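Local atomic coordinates of enoyl-CoA hydratase/isomerase family protein (Pseudomonas syringae pv. tomato, PDB entry 3OT6), a protein that probably catalyses a hydration or isomerisation reaction on an acyl-CoA substrate, as many members of the crotonase-like enoyl-CoA hydratase/isomerase family do. Residues Ile50-Gly55 with Ile98-Gly103; Ala116-Gly121 with Leu177-Ser182. All coordinates share one frame; numbering follows the deposited sequence.

Following the chain from the N terminus, interaction 1 pairs the strand at 50-54 with the one at 97-100 and so closes a loop of 42 residues, largely helical, between its segments. Interaction 2 opens only after that loop is shut: the strand at 118-122 meets the one at 179-181 across 55 intervening residues. The two contacts therefore stand in series, neither nested nor crossed, yet they meet in space because strands 97-100 and 118-122 are neighbours in one sheet. Probable hydrogen bonds from Ile-120 N to Val-99 O and from Cys-101 N to Ile-120 O join them. Together they bind the central strands to the edge strand 179-181.

Interaction 1 (Ile50-Gly55 with Ile98-Gly103); sequences IVIVTG and IVACPG
Two neighbouring parallel strands inside the main sheet, 50-54 and 97-100, make this contact, pairing Ile-52 with Ile-98 and Val-53 with Val-99. Val-51 O accepts a hydrogen bond from Ile-98 N at 2.7 Å, with the donor tilted 27° from the carbonyl plane. In the next two bonds the donor lies closer to the line of the carbonyl: Val-53 N reaches Ile-98 O at 2.7 Å, and Ala-100 N reaches Val-53 O at 2.8 Å. Such a parallel pair, its strands connected through helices 66-71 and 73-91, is part of the core of the crotonase fold, which is built on repeated beta-beta-alpha units. On the face carrying Ile-52 and Ile-98, these two side chains run alongside each other in the same direction. Ile-98 CD1 touches two isoleucines on the other strand, Ile-50 CG2 at 4.0 Å and Ile-52 CG1 at 4.1 Å, while Ile-52 CG2 touches Ala-100 CB. Helix 186-197 packs on this face through Ala-190 and Ala-194. At the strand end the side chain takes over from the backbone: Thr-54 OG1, set anti to N (chi1 -162°), donates to Ala-100 O at 2.7 Å. Pro-102 then brings its ring against Thr-54 and Gly-55, with CG 3.5 Å from Thr-54 OG1 and 3.6 Å from Gly-55 N.

Interaction 2 (Ala116-Gly121 with Leu177-Ser182); sequences ADYRIG and LDKVVS
Arg-119 grips Asp-178 side-on with two nitrogens: NE donates to OD2 at 2.7 Å and NH2 to OD1, also at 2.7 Å. Both oxygens lie close to the guanidinium plane, but the donors approach from above the carboxylate, the two planes being 41° apart. Bends at chi2 and chi3 fold the arginine chain back so that NE and the backbone N of Arg-119 converge on OD2; the latter bond, 2.8 Å long, enters on the anti side. Two donors thus hold OD2, and Asp-178 N returns a bond to Arg-119 O at 2.9 Å, clamping the two backbones together. Asp-178 CB lies over one face of the Tyr-118 ring in a CH-pi contact, 4.1 Å from its centroid, and Lys-179 CE sits 3.4 Å from Tyr-118 OH. Farther along, Gly-121 N binds Lys-179 O at 2.8 Å and Val-181 N binds Gly-121 O at 3.1 Å. Leu-177 CD1 rests against Gly-121 CA, the glycine letting the leucine methyl lie close to the backbone. Outside this shell, Leu-113 O and Gly-175 O accept from Arg-119 NH1, anchoring the guanidinium. The pairing of 118-121 with 179-181 adds the last parallel strand to the main sheet of the crotonase fold.

Interaction 1 (Ile50-Gly55 with Ile98-Gly103)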
loop_
_atom_site.group_PDB
_atom_site.type_symbol
_atom_site.label_atom_id
_atom_site.label_comp_id
_atom_site.label_asym_id
_atom_site.label_seq_id
_atom_site.Cartn_x
_atom_site.Cartn_y
_atom_site.Cartn_z
ATOM N N ILE A 50 15.038 -5.469 -4.151
ATOM C CA ILE A 50 13.747 -5.911 -3.748
ATOM C C ILE A 50 13.247 -5.060 -2.540
ATOM O O ILE A 50 13.997 -4.850 -1.565
ATOM C CB ILE A 50 13.765 -7.400 -3.440
ATOM C CG1 ILE A 50 13.990 -8.140 -4.760
ATOM C CG2 ILE A 50 12.380 -7.821 -2.880
ATOM C CD1 ILE A 50 14.418 -9.587 -4.606
ATOM N N VAL A 51 12.030 -4.506 -2.628
ATOM C CA VAL A 51 11.556 -3.564 -1.587
ATOM C C VAL A 51 10.613 -4.310 -0.682
ATOM O O VAL A 51 9.816 -5.132 -1.154
ATOM C CB VAL A 51 10.791 -2.350 -2.176
ATOM C CG1 VAL A 51 10.083 -1.577 -1.053
ATOM C CG2 VAL A 51 11.758 -1.375 -2.989
ATOM N N ILE A 52 10.784 -4.111 0.629
ATOM C CA ILE A 52 9.826 -4.562 1.683
ATOM C C ILE A 52 9.277 -3.305 2.411
ATOM O O ILE A 52 10.036 -2.622 3.073
ATOM C CB ILE A 52 10.480 -5.417 2.748
ATOM C CG1 ILE A 52 10.932 -6.738 2.198
ATOM C CG2 ILE A 52 9.441 -5.800 3.816
ATOM C CD1 ILE A 52 11.536 -7.688 3.335
ATOM N N VAL A 53 7.992 -2.998 2.278
ATOM C CA VAL A 53 7.384 -1.889 2.990
ATOM C C VAL A 53 6.721 -2.513 4.219
ATOM O O VAL A 53 6.031 -3.524 4.107
ATOM C CB VAL A 53 6.295 -1.151 2.127
ATOM C CG1 VAL A 53 5.618 -0.020 2.921
ATOM C CG2 VAL A 53 6.879 -0.554 0.863
ATOM N N THR A 54 6.944 -1.929 5.395
ATOM C CA THR A 54 6.349 -2.419 6.642
ATOM C C THR A 54 6.028 -1.232 7.567
ATOM O O THR A 54 6.378 -0.093 7.273
ATOM C CB THR A 54 7.286 -3.510 7.353
ATOM O OG1 THR A 54 6.506 -4.260 8.311
ATOM C CG2 THR A 54 8.504 -2.876 8.076
ATOM N N GLY A 55 5.354 -1.475 8.672
ATOM C CA GLY A 55 5.001 -0.391 9.570
ATOM C C GLY A 55 5.601 -0.577 10.960
ATOM O O GLY A 55 6.759 -0.969 11.095
ATOM N N ILE A 98 7.262 -5.908 -1.789
ATOM C CA ILE A 98 6.623 -6.727 -0.773
ATOM C C ILE A 98 6.062 -5.784 0.261
ATOM O O ILE A 98 6.717 -4.805 0.678
ATOM C CB ILE A 98 7.618 -7.685 -0.109
ATOM C CG1 ILE A 98 8.317 -8.540 -1.162
ATOM C CG2 ILE A 98 6.935 -8.621 0.873
ATOM C CD1 ILE A 98 9.510 -9.459 -0.575
ATOM N N VAL A 99 4.824 -6.016 0.644
ATOM C CA VAL A 99 4.280 -5.272 1.784
ATOM C C VAL A 99 4.118 -6.295 2.873
ATOM O O VAL A 99 3.465 -7.365 2.669
ATOM C CB VAL A 99 2.933 -4.537 1.472
ATOM C CG1 VAL A 99 2.366 -3.874 2.760
ATOM C CG2 VAL A 99 3.177 -3.501 0.400
ATOM N N ALA A 100 4.761 -5.995 3.990
ATOM C CA ALA A 100 4.781 -6.866 5.149
ATOM C C ALA A 100 3.946 -6.167 6.209
ATOM O O ALA A 100 4.437 -5.215 6.881
ATOM C CB ALA A 100 6.206 -7.050 5.640
ATOM N N CYS A 101 2.712 -6.620 6.401
ATOM C CA CYS A 101 1.806 -5.854 7.219
ATOM C C CYS A 101 1.849 -6.357 8.665
ATOM O O CYS A 101 1.481 -7.496 8.907
ATOM C CB CYS A 101 0.396 -5.893 6.615
ATOM S SG CYS A 101 -0.874 -5.440 7.781
ATOM N N PRO A 102 2.333 -5.519 9.628
ATOM C CA PRO A 102 2.511 -6.070 10.996
ATOM C C PRO A 102 1.259 -6.066 11.914
ATOM O O PRO A 102 1.367 -6.394 13.087
ATOM C CB PRO A 102 3.694 -5.260 11.578
ATOM C CG PRO A 102 3.888 -4.084 10.700
ATOM C CD PRO A 102 2.873 -4.150 9.546
ATOM N N GLY A 103 0.081 -5.756 11.381
ATOM C CA GLY A 103 -1.126 -5.766 12.180
ATOM C C GLY A 103 -2.314 -5.266 11.382
ATOM O O GLY A 103 -2.786 -5.956 10.428
#

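Interaction 2 (Ala116-Gly121 with Leu177-Ser182)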
loop_
_atom_site.group_PDB
_atom_site.type_symbol
_atom_site.label_atom_id
_atom_site.label_comp_id
_atom_site.label_asym_id
_atom_site.label_seq_id
_atom_site.Cartn_x
_atom_site.Cartn_y
_atom_site.Cartn_z
ATOM N N ALA A 116 1.135 -3.504 -4.477
ATOM C CA ALA A 116 2.421 -4.141 -4.294
ATOM C C ALA A 116 2.418 -5.455 -5.094
ATOM O O ALA A 116 1.371 -5.893 -5.640
ATOM C CB ALA A 116 2.617 -4.455 -2.781
ATOM N N ASP A 117 3.557 -6.137 -5.058
ATOM C CA ASP A 117 3.739 -7.367 -5.824
ATOM C C ASP A 117 3.452 -8.635 -5.043
ATOM O O ASP A 117 3.081 -9.633 -5.642
ATOM C CB ASP A 117 5.103 -7.359 -6.443
ATOM C CG ASP A 117 5.213 -6.240 -7.450
ATOM O OD1 ASP A 117 4.427 -6.322 -8.460
ATOM O OD2 ASP A 117 5.997 -5.270 -7.194
ATOM N N TYR A 118 3.610 -8.556 -3.720
ATOM C CA TYR A 118 3.431 -9.664 -2.821
ATOM C C TYR A 118 3.050 -9.030 -1.456
ATOM O O TYR A 118 3.658 -7.993 -1.039
ATOM C CB TYR A 118 4.755 -10.518 -2.672
ATOM C CG TYR A 118 4.419 -11.875 -2.080
ATOM C CD1 TYR A 118 4.128 -12.951 -2.915
ATOM C CD2 TYR A 118 4.257 -12.042 -0.712
ATOM C CE1 TYR A 118 3.730 -14.190 -2.409
ATOM C CE2 TYR A 118 3.848 -13.314 -0.157
ATOM C CZ TYR A 118 3.577 -14.364 -1.026
ATOM O OH TYR A 118 3.150 -15.595 -0.589
ATOM N N ARG A 119 2.110 -9.638 -0.729
ATOM C CA ARG A 119 1.646 -9.033 0.538
ATOM C C ARG A 119 1.609 -10.054 1.615
ATOM O O ARG A 119 1.034 -11.099 1.432
ATOM C CB ARG A 119 0.240 -8.427 0.389
ATOM C CG ARG A 119 0.165 -7.171 -0.493
ATOM C CD ARG A 119 -0.005 -7.462 -1.983
ATOM N NE ARG A 119 -0.807 -8.673 -2.202
ATOM C CZ ARG A 119 -2.144 -8.690 -2.314
ATOM N NH1 ARG A 119 -2.849 -7.543 -2.314
ATOM N NH2 ARG A 119 -2.780 -9.867 -2.446
ATOM N N ILE A 120 2.166 -9.751 2.769
ATOM C CA ILE A 120 2.168 -10.704 3.905
ATOM C C ILE A 120 1.629 -10.037 5.125
ATOM O O ILE A 120 2.042 -8.904 5.467
ATOM C CB ILE A 120 3.601 -11.200 4.262
ATOM C CG1 ILE A 120 4.283 -11.736 3.003
ATOM C CG2 ILE A 120 3.536 -12.297 5.361
ATOM C CD1 ILE A 120 5.754 -12.249 3.246
ATOM N N GLY A 121 0.708 -10.703 5.787
ATOM C CA GLY A 121 0.132 -10.122 7.002
ATOM C C GLY A 121 0.402 -11.011 8.200
ATOM O O GLY A 121 0.964 -12.080 8.045
ATOM N N LEU A 177 -4.119 -9.806 1.149
ATOM C CA LEU A 177 -2.896 -10.499 1.598
ATOM C C LEU A 177 -2.695 -11.721 0.739
ATOM O O LEU A 177 -3.653 -12.290 0.290
ATOM C CB LEU A 177 -3.039 -10.932 3.079
ATOM C CG LEU A 177 -3.101 -9.850 4.180
ATOM C CD1 LEU A 177 -3.146 -10.468 5.577
ATOM C CD2 LEU A 177 -1.961 -8.738 4.077
ATOM N N ASP A 178 -1.463 -12.153 0.531
ATOM C CA ASP A 178 -1.177 -13.459 -0.126
ATOM C C ASP A 178 -0.772 -14.517 0.917
ATOM O O ASP A 178 -0.795 -15.723 0.634
ATOM C CB ASP A 178 -0.073 -13.283 -1.203
ATOM C CG ASP A 178 -0.395 -12.132 -2.171
ATOM O OD1 ASP A 178 -1.491 -12.227 -2.776
ATOM O OD2 ASP A 178 0.395 -11.126 -2.284
ATOM N N LYS A 179 -0.404 -14.063 2.124
ATOM C CA LYS A 179 0.096 -14.988 3.123
ATOM C C LYS A 179 -0.080 -14.405 4.506
ATOM O O LYS A 179 0.132 -13.192 4.727
ATOM C CB LYS A 179 1.601 -15.314 2.869
ATOM C CG LYS A 179 2.206 -16.434 3.691
ATOM C CD LYS A 179 3.750 -16.555 3.451
ATOM C CE LYS A 179 4.112 -17.322 2.163
ATOM N NZ LYS A 179 3.345 -18.652 2.034
ATOM N N VAL A 180 -0.462 -15.291 5.426
ATOM C CA VAL A 180 -0.603 -14.979 6.855
ATOM C C VAL A 180 0.389 -15.847 7.687
ATOM O O VAL A 180 0.396 -17.104 7.594
ATOM C CB VAL A 180 -2.080 -15.114 7.327
ATOM C CG1 VAL A 180 -2.204 -14.923 8.861
ATOM C CG2 VAL A 180 -2.974 -14.109 6.589
ATOM N N VAL A 181 1.251 -15.159 8.432
ATOM C CA VAL A 181 2.185 -15.808 9.337
ATOM C C VAL A 181 1.992 -15.236 10.751
ATOM O O VAL A 181 1.083 -14.375 10.985
ATOM C CB VAL A 181 3.647 -15.651 8.842
ATOM C CG1 VAL A 181 3.813 -16.203 7.382
ATOM C CG2 VAL A 181 4.131 -14.236 8.931
ATOM N N SER A 182 2.815 -15.660 11.706
ATOM C CA SER A 182 2.641 -15.118 13.091
ATOM C C SER A 182 3.392 -13.804 13.223
ATOM O O SER A 182 4.267 -13.492 12.388
ATOM C CB SER A 182 3.119 -16.106 14.153
ATOM O OG SER A 182 4.535 -16.071 14.211
#